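Local coordinates for 3-oxo-glucose-6-phosphate:glutamate aminotransferase (Bacillus subtilis subsp. subtilis, PDB 4K2M), which catalyses the reversible pyridoxal phosphate-dependent transamination of 3-dehydroglucose 6-phosphate with glutamate to give kanosamine 6-phosphate, a step of antibiotic biosynthesis, at residues A[323-328]-A[428-433]; A[91-96]-A[102-107]. All coordinates share one frame; numbering follows the deposited sequence. Where two conformers were deposited one is given.

Both contacts join helices within the DegT/DnrJ/EryC1/StrS aminotransferase part of the chain, but at places far apart, with centres about 43 Å from each other and nearest atoms about 29 Å apart. Contact 2 comes first along the sequence: it brings residues 91-96, on helix 80-93, against the start of helix 103-116, only a short loop later. Contact 1 follows and closes a much longer excursion, pairing helix 312-329 with helix 423-441 beside the small antiparallel sheet of strands 353-356 and 412-415. Contact 2 is thus a local turn-back near the other subunit and the substrate-binding Thr-100 and Ser-101, whereas contact 1 is a helix pair away from the annotated sites.

Contact 1: A[323-328]-A[428-433]; sequences ADRYIT and RVMEGL
Met-430 lays its side chain along the border of the Tyr-326 ring. Its CG sits in the ring plane at the edge, 3.7 Å from Tyr-326 CD1, and SD follows on the same ring atom, also 3.7 Å from Tyr-326 CD1. The sulfur lies 5.0 Å from the centroid of the Tyr-326 ring and 69° off its normal, an oblique Met-aromatic contact. The thioether then bends at its last torsion (chi3 -61°), which carries Met-430 CE away from the tyrosine to the guanidinium of Arg-325, where it lies 3.8 Å from NH1. The straight arginine chain stands roughly perpendicular to the methionine.

At the far end of the tyrosine, Val-429 takes over. Its CG1 is 3.7 Å from Tyr-326 OH and 4.0 Å from Tyr-326 CE1, so one methyl branch serves both the ring and the hydroxyl. The touching is by van der Waals contact, and no hydrogen bond joins the two segments directly. Tyr-326 OH is hydrogen-bonded to the carbonyl of Pro-416, while the Arg-325 guanidinium bonds to Gln-426 and forms a salt bridge with Asp-427, both just ahead of 428-433 on the same helix. These bonds would limit how far the tyrosine and arginine can swing away from the methionine.

The two helical segments run nearly parallel, crossing at -22° with their axes 11.1 Å apart at closest approach, a spacing bridged by long side chains. This is plain helix packing beside the two-stranded sheet 353-356/412-415, consistent with the smaller C-terminal domain of the aspartate aminotransferase fold. Helices 312-329 and 423-441 both lean on strand 353-356: Tyr-326 meets the ring of Phe-353, against which Ala-323 and Ile-327 also pack, and Leu-433 rests on Ile-355.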
ATOM      1  N   ALA A 323       7.352 -28.390 -12.660  1.00  9.84           N
ATOM      2  CA  ALA A 323       7.845 -29.094 -11.482  1.00 14.81           C
ATOM      3  C   ALA A 323       7.935 -30.586 -11.773  1.00 15.39           C
ATOM      4  O   ALA A 323       8.923 -31.240 -11.438  1.00 12.51           O
ATOM      5  CB  ALA A 323       6.950 -28.831 -10.265  1.00 14.20           C
ATOM      6  N   ASP A 324       6.898 -31.114 -12.413  1.00 12.63           N
ATOM      7  CA  ASP A 324       6.863 -32.532 -12.782  1.00 14.25           C
ATOM      8  C   ASP A 324       8.039 -32.868 -13.692  1.00 15.01           C
ATOM      9  O   ASP A 324       8.651 -33.934 -13.563  1.00 16.76           O
ATOM     10  CB  ASP A 324       5.533 -32.841 -13.480  1.00 15.00           C
ATOM     11  CG  ASP A 324       5.417 -34.294 -13.927  1.00 17.60           C
ATOM     12  OD1 ASP A 324       5.554 -35.210 -13.087  1.00 18.76           O
ATOM     13  OD2 ASP A 324       5.161 -34.509 -15.119  1.00 22.94           O
ATOM     14  N   ARG A 325       8.367 -31.955 -14.596  1.00 12.90           N
ATOM     15  CA  ARG A 325       9.432 -32.191 -15.580  1.00 12.48           C
ATOM     16  C   ARG A 325      10.802 -32.197 -14.895  1.00 15.48           C
ATOM     17  O   ARG A 325      11.640 -33.048 -15.197  1.00 16.11           O
ATOM     18  CB  ARG A 325       9.361 -31.139 -16.686  1.00 14.55           C
ATOM     19  CG  ARG A 325      10.175 -31.470 -17.948  1.00 13.62           C
ATOM     20  CD  ARG A 325       9.689 -30.611 -19.115  1.00 10.99           C
ATOM     21  NE  ARG A 325      10.338 -30.940 -20.395  1.00 16.54           N
ATOM     22  CZ  ARG A 325      11.442 -30.358 -20.862  1.00 18.45           C
ATOM     23  NH1 ARG A 325      12.057 -29.430 -20.154  1.00 15.35           N
ATOM     24  NH2 ARG A 325      11.937 -30.706 -22.051  1.00 18.83           N
ATOM     25  N   TYR A 326      11.024 -31.266 -13.965  1.00 14.41           N
ATOM     26  CA  TYR A 326      12.239 -31.296 -13.148  1.00 15.48           C
ATOM     27  C   TYR A 326      12.342 -32.594 -12.374  1.00 14.12           C
ATOM     28  O   TYR A 326      13.408 -33.211 -12.308  1.00 15.66           O
ATOM     29  CB  TYR A 326      12.235 -30.161 -12.117  1.00 15.73           C
ATOM     30  CG  TYR A 326      12.796 -28.830 -12.559  1.00 13.98           C
ATOM     31  CD1 TYR A 326      13.956 -28.745 -13.331  1.00 12.43           C
ATOM     32  CD2 TYR A 326      12.182 -27.650 -12.161  1.00 14.14           C
ATOM     33  CE1 TYR A 326      14.478 -27.514 -13.700  1.00 15.21           C
ATOM     34  CE2 TYR A 326      12.692 -26.419 -12.523  1.00 11.05           C
ATOM     35  CZ  TYR A 326      13.840 -26.359 -13.295  1.00 15.13           C
ATOM     36  OH  TYR A 326      14.332 -25.129 -13.650  1.00 15.38           O
ATOM     37  N   ILE A 327      11.246 -33.000 -11.735  1.00 10.80           N
ATOM     38  CA  ILE A 327      11.312 -34.151 -10.826  1.00 16.88           C
ATOM     39  C   ILE A 327      11.602 -35.424 -11.612  1.00 20.16           C
ATOM     40  O   ILE A 327      12.410 -36.259 -11.200  1.00 17.45           O
ATOM     41  CB  ILE A 327      10.028 -34.283  -9.988  1.00 14.57           C
ATOM     42  CG1 ILE A 327       9.949 -33.135  -8.971  1.00 14.21           C
ATOM     43  CG2 ILE A 327       9.974 -35.637  -9.274  1.00 17.44           C
ATOM     44  CD1 ILE A 327       8.565 -33.002  -8.297  1.00 14.70           C
ATOM     45  N   THR A 328      10.963 -35.558 -12.762  1.00 17.16           N
ATOM     46  CA  THR A 328      11.188 -36.724 -13.601  1.00 18.82           C
ATOM     47  C   THR A 328      12.588 -36.714 -14.231  1.00 18.18           C
ATOM     48  O   THR A 328      13.310 -37.713 -14.164  1.00 20.10           O
ATOM     49  CB  THR A 328      10.090 -36.828 -14.681  1.00 20.36           C
ATOM     50  OG1 THR A 328       8.823 -36.997 -14.025  1.00 20.72           O
ATOM     51  CG2 THR A 328      10.338 -38.023 -15.616  1.00 20.99           C
ATOM     52  N   ARG A 428      18.385 -26.562 -20.309  1.00 15.17           N
ATOM     53  CA  ARG A 428      19.734 -26.116 -20.001  1.00 15.26           C
ATOM     54  C   ARG A 428      20.026 -26.141 -18.506  1.00 16.03           C
ATOM     55  O   ARG A 428      21.128 -26.516 -18.082  1.00 18.34           O
ATOM     56  CB  ARG A 428      20.004 -24.718 -20.573  1.00 15.66           C
ATOM     57  CG  ARG A 428      21.472 -24.299 -20.397  1.00 21.61           C
ATOM     58  CD  ARG A 428      21.860 -23.112 -21.254  1.00 36.19           C
ATOM     59  NE  ARG A 428      23.285 -22.792 -21.136  1.00 23.80           N
ATOM     60  CZ  ARG A 428      24.240 -23.324 -21.896  1.00 34.12           C
ATOM     61  NH1 ARG A 428      23.931 -24.210 -22.835  1.00 28.57           N
ATOM     62  NH2 ARG A 428      25.505 -22.968 -21.720  1.00 27.74           N
ATOM     63  N   VAL A 429      19.034 -25.761 -17.698  1.00 14.54           N
ATOM     64  CA  VAL A 429      19.178 -25.846 -16.247  1.00 12.96           C
ATOM     65  C   VAL A 429      19.511 -27.270 -15.840  1.00 14.36           C
ATOM     66  O   VAL A 429      20.418 -27.513 -15.039  1.00 17.94           O
ATOM     67  CB  VAL A 429      17.889 -25.416 -15.521  1.00 14.87           C
ATOM     68  CG1 VAL A 429      18.023 -25.677 -14.002  1.00 14.31           C
ATOM     69  CG2 VAL A 429      17.602 -23.953 -15.783  1.00 12.85           C
ATOM     70  N   MET A 430      18.769 -28.213 -16.404  1.00 13.74           N
ATOM     71  CA  MET A 430      18.890 -29.605 -16.006  1.00 17.57           C
ATOM     72  C   MET A 430      20.188 -30.235 -16.491  1.00 17.15           C
ATOM     73  O   MET A 430      20.845 -30.955 -15.746  1.00 20.27           O
ATOM     74  CB  MET A 430      17.677 -30.394 -16.492  1.00 18.24           C
ATOM     75  CG  MET A 430      16.414 -29.997 -15.735  1.00 15.90           C
ATOM     76  SD  MET A 430      14.990 -30.994 -16.138  1.00 20.04           S
ATOM     77  CE  MET A 430      14.817 -30.670 -17.891  1.00 17.12           C
ATOM     78  N   GLU A 431      20.557 -29.956 -17.736  0.55 20.10           N
ATOM     79  CA  GLU A 431      21.809 -30.481 -18.266  0.55 24.26           C
ATOM     80  C   GLU A 431      22.997 -29.891 -17.514  0.55 23.57           C
ATOM     81  O   GLU A 431      23.956 -30.596 -17.207  0.55 23.48           O
ATOM     82  CB  GLU A 431      21.905 -30.209 -19.764  0.55 21.41           C
ATOM     83  CG  GLU A 431      20.785 -30.877 -20.547  0.55 30.28           C
ATOM     84  CD  GLU A 431      20.919 -30.683 -22.038  0.55 42.27           C
ATOM     85  OE1 GLU A 431      19.916 -30.293 -22.679  0.55 34.68           O
ATOM     86  OE2 GLU A 431      22.026 -30.932 -22.565  0.55 43.92           O
ATOM     87  N   GLY A 432      22.918 -28.601 -17.201  1.00 19.70           N
ATOM     88  CA  GLY A 432      23.958 -27.937 -16.430  1.00 18.81           C
ATOM     89  C   GLY A 432      24.089 -28.566 -15.052  1.00 21.69           C
ATOM     90  O   GLY A 432      25.193 -28.779 -14.541  1.00 19.42           O
ATOM     91  N   LEU A 433      22.955 -28.868 -14.434  1.00 17.80           N
ATOM     92  CA  LEU A 433      22.977 -29.478 -13.116  1.00 19.53           C
ATOM     93  C   LEU A 433      23.633 -30.859 -13.174  1.00 22.30           C
ATOM     94  O   LEU A 433      24.455 -31.199 -12.304  1.00 19.76           O
ATOM     95  CB  LEU A 433      21.563 -29.577 -12.545  1.00 20.40           C
ATOM     96  CG  LEU A 433      21.469 -29.859 -11.049  1.00 30.15           C
ATOM     97  CD1 LEU A 433      22.085 -28.708 -10.245  1.00 26.14           C
ATOM     98  CD2 LEU A 433      20.010 -30.071 -10.656  1.00 30.11           C
TER

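Contact 2: A[91-96]-A[102-107]; sequences TEVLPT and GPYLEQ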
ATOM      1  N   THR A  91      -8.302   1.970 -19.056  1.00 24.42           N
ATOM      2  CA  THR A  91      -8.946   2.960 -19.907  1.00 18.89           C
ATOM      3  C   THR A  91     -10.343   3.285 -19.375  1.00 18.85           C
ATOM      4  O   THR A  91     -10.831   4.415 -19.511  1.00 21.32           O
ATOM      5  CB  THR A  91      -9.030   2.453 -21.359  1.00 27.35           C
ATOM      6  OG1 THR A  91      -7.700   2.297 -21.874  1.00 23.54           O
ATOM      7  CG2 THR A  91      -9.772   3.446 -22.230  1.00 33.79           C
ATOM      8  N   GLU A  92     -10.975   2.302 -18.747  1.00 18.79           N
ATOM      9  CA  GLU A  92     -12.289   2.494 -18.124  1.00 20.35           C
ATOM     10  C   GLU A  92     -12.202   2.978 -16.679  1.00 20.35           C
ATOM     11  O   GLU A  92     -13.036   3.777 -16.228  1.00 24.08           O
ATOM     12  CB  GLU A  92     -13.085   1.188 -18.148  1.00 26.46           C
ATOM     13  CG  GLU A  92     -13.139   0.510 -19.504  1.00 47.05           C
ATOM     14  CD  GLU A  92     -13.830  -0.844 -19.441  1.00 73.03           C
ATOM     15  OE1 GLU A  92     -14.334  -1.203 -18.352  1.00 52.58           O
ATOM     16  OE2 GLU A  92     -13.867  -1.548 -20.475  1.00 68.96           O
ATOM     17  N   VAL A  93     -11.215   2.489 -15.930  1.00 17.51           N
ATOM     18  CA  VAL A  93     -11.141   2.856 -14.512  1.00 17.31           C
ATOM     19  C   VAL A  93     -10.613   4.274 -14.294  1.00 17.96           C
ATOM     20  O   VAL A  93     -11.140   5.011 -13.457  1.00 17.07           O
ATOM     21  CB  VAL A  93     -10.294   1.858 -13.695  1.00 21.95           C
ATOM     22  CG1 VAL A  93     -10.176   2.322 -12.253  1.00 20.16           C
ATOM     23  CG2 VAL A  93     -10.934   0.486 -13.727  1.00 24.38           C
ATOM     24  N   LEU A  94      -9.582   4.655 -15.042  1.00 16.39           N
ATOM     25  CA  LEU A  94      -8.926   5.942 -14.815  1.00 16.72           C
ATOM     26  C   LEU A  94      -9.872   7.151 -14.817  1.00 20.29           C
ATOM     27  O   LEU A  94      -9.780   7.993 -13.905  1.00 16.89           O
ATOM     28  CB  LEU A  94      -7.717   6.146 -15.747  1.00 17.42           C
ATOM     29  CG  LEU A  94      -6.486   5.292 -15.413  1.00 17.10           C
ATOM     30  CD1 LEU A  94      -5.437   5.373 -16.523  1.00 20.96           C
ATOM     31  CD2 LEU A  94      -5.876   5.695 -14.062  1.00 20.56           C
ATOM     32  N   PRO A  95     -10.793   7.236 -15.803  1.00 16.17           N
ATOM     33  CA  PRO A  95     -11.688   8.404 -15.843  1.00 18.89           C
ATOM     34  C   PRO A  95     -12.715   8.404 -14.720  1.00 22.74           C
ATOM     35  O   PRO A  95     -13.375   9.428 -14.524  1.00 21.47           O
ATOM     36  CB  PRO A  95     -12.432   8.239 -17.183  1.00 21.19           C
ATOM     37  CG  PRO A  95     -11.586   7.320 -17.995  1.00 24.59           C
ATOM     38  CD  PRO A  95     -10.947   6.395 -17.016  1.00 16.34           C
ATOM     39  N   THR A  96     -12.877   7.287 -14.013  1.00 17.73           N
ATOM     40  CA  THR A  96     -13.816   7.259 -12.885  1.00 15.66           C
ATOM     41  C   THR A  96     -13.272   8.020 -11.699  1.00 18.76           C
ATOM     42  O   THR A  96     -14.039   8.455 -10.828  1.00 18.41           O
ATOM     43  CB  THR A  96     -14.153   5.835 -12.399  1.00 17.12           C
ATOM     44  OG1 THR A  96     -13.009   5.253 -11.751  1.00 19.09           O
ATOM     45  CG2 THR A  96     -14.623   4.961 -13.554  1.00 19.97           C
ATOM     46  N   GLY A 102     -13.562   2.019  -4.061  1.00 22.05           N
ATOM     47  CA  GLY A 102     -14.271   1.836  -5.317  1.00 19.41           C
ATOM     48  C   GLY A 102     -14.940   0.494  -5.483  1.00 20.61           C
ATOM     49  O   GLY A 102     -14.749  -0.414  -4.673  1.00 21.37           O
ATOM     50  N   PRO A 103     -15.723   0.350  -6.557  1.00 18.58           N
ATOM     51  CA  PRO A 103     -16.563  -0.837  -6.768  1.00 22.10           C
ATOM     52  C   PRO A 103     -15.810  -2.116  -7.114  1.00 22.67           C
ATOM     53  O   PRO A 103     -16.344  -3.194  -6.850  1.00 25.77           O
ATOM     54  CB  PRO A 103     -17.456  -0.428  -7.949  1.00 23.93           C
ATOM     55  CG  PRO A 103     -16.632   0.611  -8.685  1.00 24.13           C
ATOM     56  CD  PRO A 103     -15.933   1.372  -7.599  1.00 21.97           C
ATOM     57  N   TYR A 104     -14.620  -2.017  -7.701  1.00 16.63           N
ATOM     58  CA  TYR A 104     -13.871  -3.215  -8.067  1.00 18.21           C
ATOM     59  C   TYR A 104     -13.379  -3.980  -6.836  1.00 21.24           C
ATOM     60  O   TYR A 104     -13.239  -5.203  -6.878  1.00 18.25           O
ATOM     61  CB  TYR A 104     -12.714  -2.880  -9.006  1.00 17.15           C
ATOM     62  CG  TYR A 104     -13.139  -2.401 -10.381  1.00 18.16           C
ATOM     63  CD1 TYR A 104     -13.413  -3.303 -11.391  1.00 23.46           C
ATOM     64  CD2 TYR A 104     -13.246  -1.041 -10.668  1.00 17.89           C
ATOM     65  CE1 TYR A 104     -13.789  -2.879 -12.651  1.00 28.57           C
ATOM     66  CE2 TYR A 104     -13.629  -0.607 -11.917  1.00 19.85           C
ATOM     67  CZ  TYR A 104     -13.900  -1.531 -12.908  1.00 29.80           C
ATOM     68  OH  TYR A 104     -14.273  -1.101 -14.164  1.00 31.04           O
ATOM     69  N   LEU A 105     -13.132  -3.263  -5.737  1.00 20.10           N
ATOM     70  CA  LEU A 105     -12.758  -3.890  -4.472  1.00 24.03           C
ATOM     71  C   LEU A 105     -13.744  -4.977  -4.057  1.00 23.51           C
ATOM     72  O   LEU A 105     -13.351  -6.120  -3.846  1.00 19.46           O
ATOM     73  CB  LEU A 105     -12.640  -2.844  -3.350  1.00 23.88           C
ATOM     74  CG  LEU A 105     -11.255  -2.267  -3.118  1.00 40.07           C
ATOM     75  CD1 LEU A 105     -11.297  -1.237  -1.979  1.00 31.23           C
ATOM     76  CD2 LEU A 105     -10.275  -3.404  -2.812  1.00 24.27           C
ATOM     77  N   GLU A 106     -15.026  -4.624  -3.949  1.00 20.08           N
ATOM     78  CA  GLU A 106     -16.043  -5.584  -3.524  1.00 23.23           C
ATOM     79  C   GLU A 106     -16.154  -6.762  -4.492  1.00 15.16           C
ATOM     80  O   GLU A 106     -16.350  -7.912  -4.063  1.00 18.99           O
ATOM     81  CB  GLU A 106     -17.410  -4.903  -3.396  1.00 33.05           C
ATOM     82  CG  GLU A 106     -18.392  -5.648  -2.491  1.00 51.35           C
ATOM     83  CD  GLU A 106     -19.847  -5.321  -2.801  1.00 67.53           C
ATOM     84  OE1 GLU A 106     -20.208  -4.123  -2.806  1.00 72.76           O
ATOM     85  OE2 GLU A 106     -20.625  -6.267  -3.049  1.00 78.86           O
ATOM     86  N   GLN A 107     -16.056  -6.486  -5.791  0.57 20.13           N
ATOM     87  CA  GLN A 107     -16.150  -7.547  -6.793  0.57 18.82           C
ATOM     88  C   GLN A 107     -14.961  -8.495  -6.687  0.57 19.27           C
ATOM     89  O   GLN A 107     -15.106  -9.706  -6.840  0.57 18.38           O
ATOM     90  CB  GLN A 107     -16.221  -6.968  -8.210  0.57 18.35           C
ATOM     91  CG  GLN A 107     -16.338  -8.020  -9.313  0.57 20.00           C
ATOM     92  CD  GLN A 107     -17.702  -8.698  -9.353  0.57 32.79           C
ATOM     93  OE1 GLN A 107     -18.668  -8.215  -8.757  0.57 36.56           O
ATOM     94  NE2 GLN A 107     -17.785  -9.821 -10.063  0.57 27.28           N
TER
HETATM   95  O   HOH W   1     -13.496  -2.326 -16.338  1.00 35.41           O
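Tyr-104 carries the contact from helix 103-116 to Val-93 and Glu-92. Its CB points toward 91-96, and with CG beside the backbone N (chi1 -67°) the ring extends from helix 103-116 to Val-93. The first ring atom on this side, CD2, is still 4.1 Å from Val-93 CG2. Tyr-104 CE2 then makes the closest approach, 3.4 Å from the same methyl, which comes in obliquely to the ring. The methyl remains beside the outer ring, 3.7 Å from Tyr-104 CZ, as the valine and tyrosine lie alongside one another, pointing opposite ways.

At the tip, Tyr-104 OH still lies against Val-93 CG2, at 3.7 Å, and meets Glu-92 through a water rather than directly. The water is 2.6 Å from Tyr-104 OH and donates to Glu-92 OE1 at a short 2.5 Å. Glu-92 reaches it through a stretched-out chain.

The carbonyl oxygen of Val-93 is gripped twice by Thr-96, through the backbone N and through OG1, the latter in the carbonyl plane and a short 2.5 Å from Val-93 O. These bonds tie residues 93 to 96 into a compact turn, and OG1 also bonds to Lys-98 N in the following loop. Val-93 and Tyr-104 both rest on Ala-303 of helix 299-308, while Leu-94 packs on Ile-86 of the second subunit.

The hydroxyl thus both meets a methyl and binds a water. Apolar packing places the ring, whereas the link to the exposed Glu-92 probably depends on the solvent molecule and fixes the geometry less.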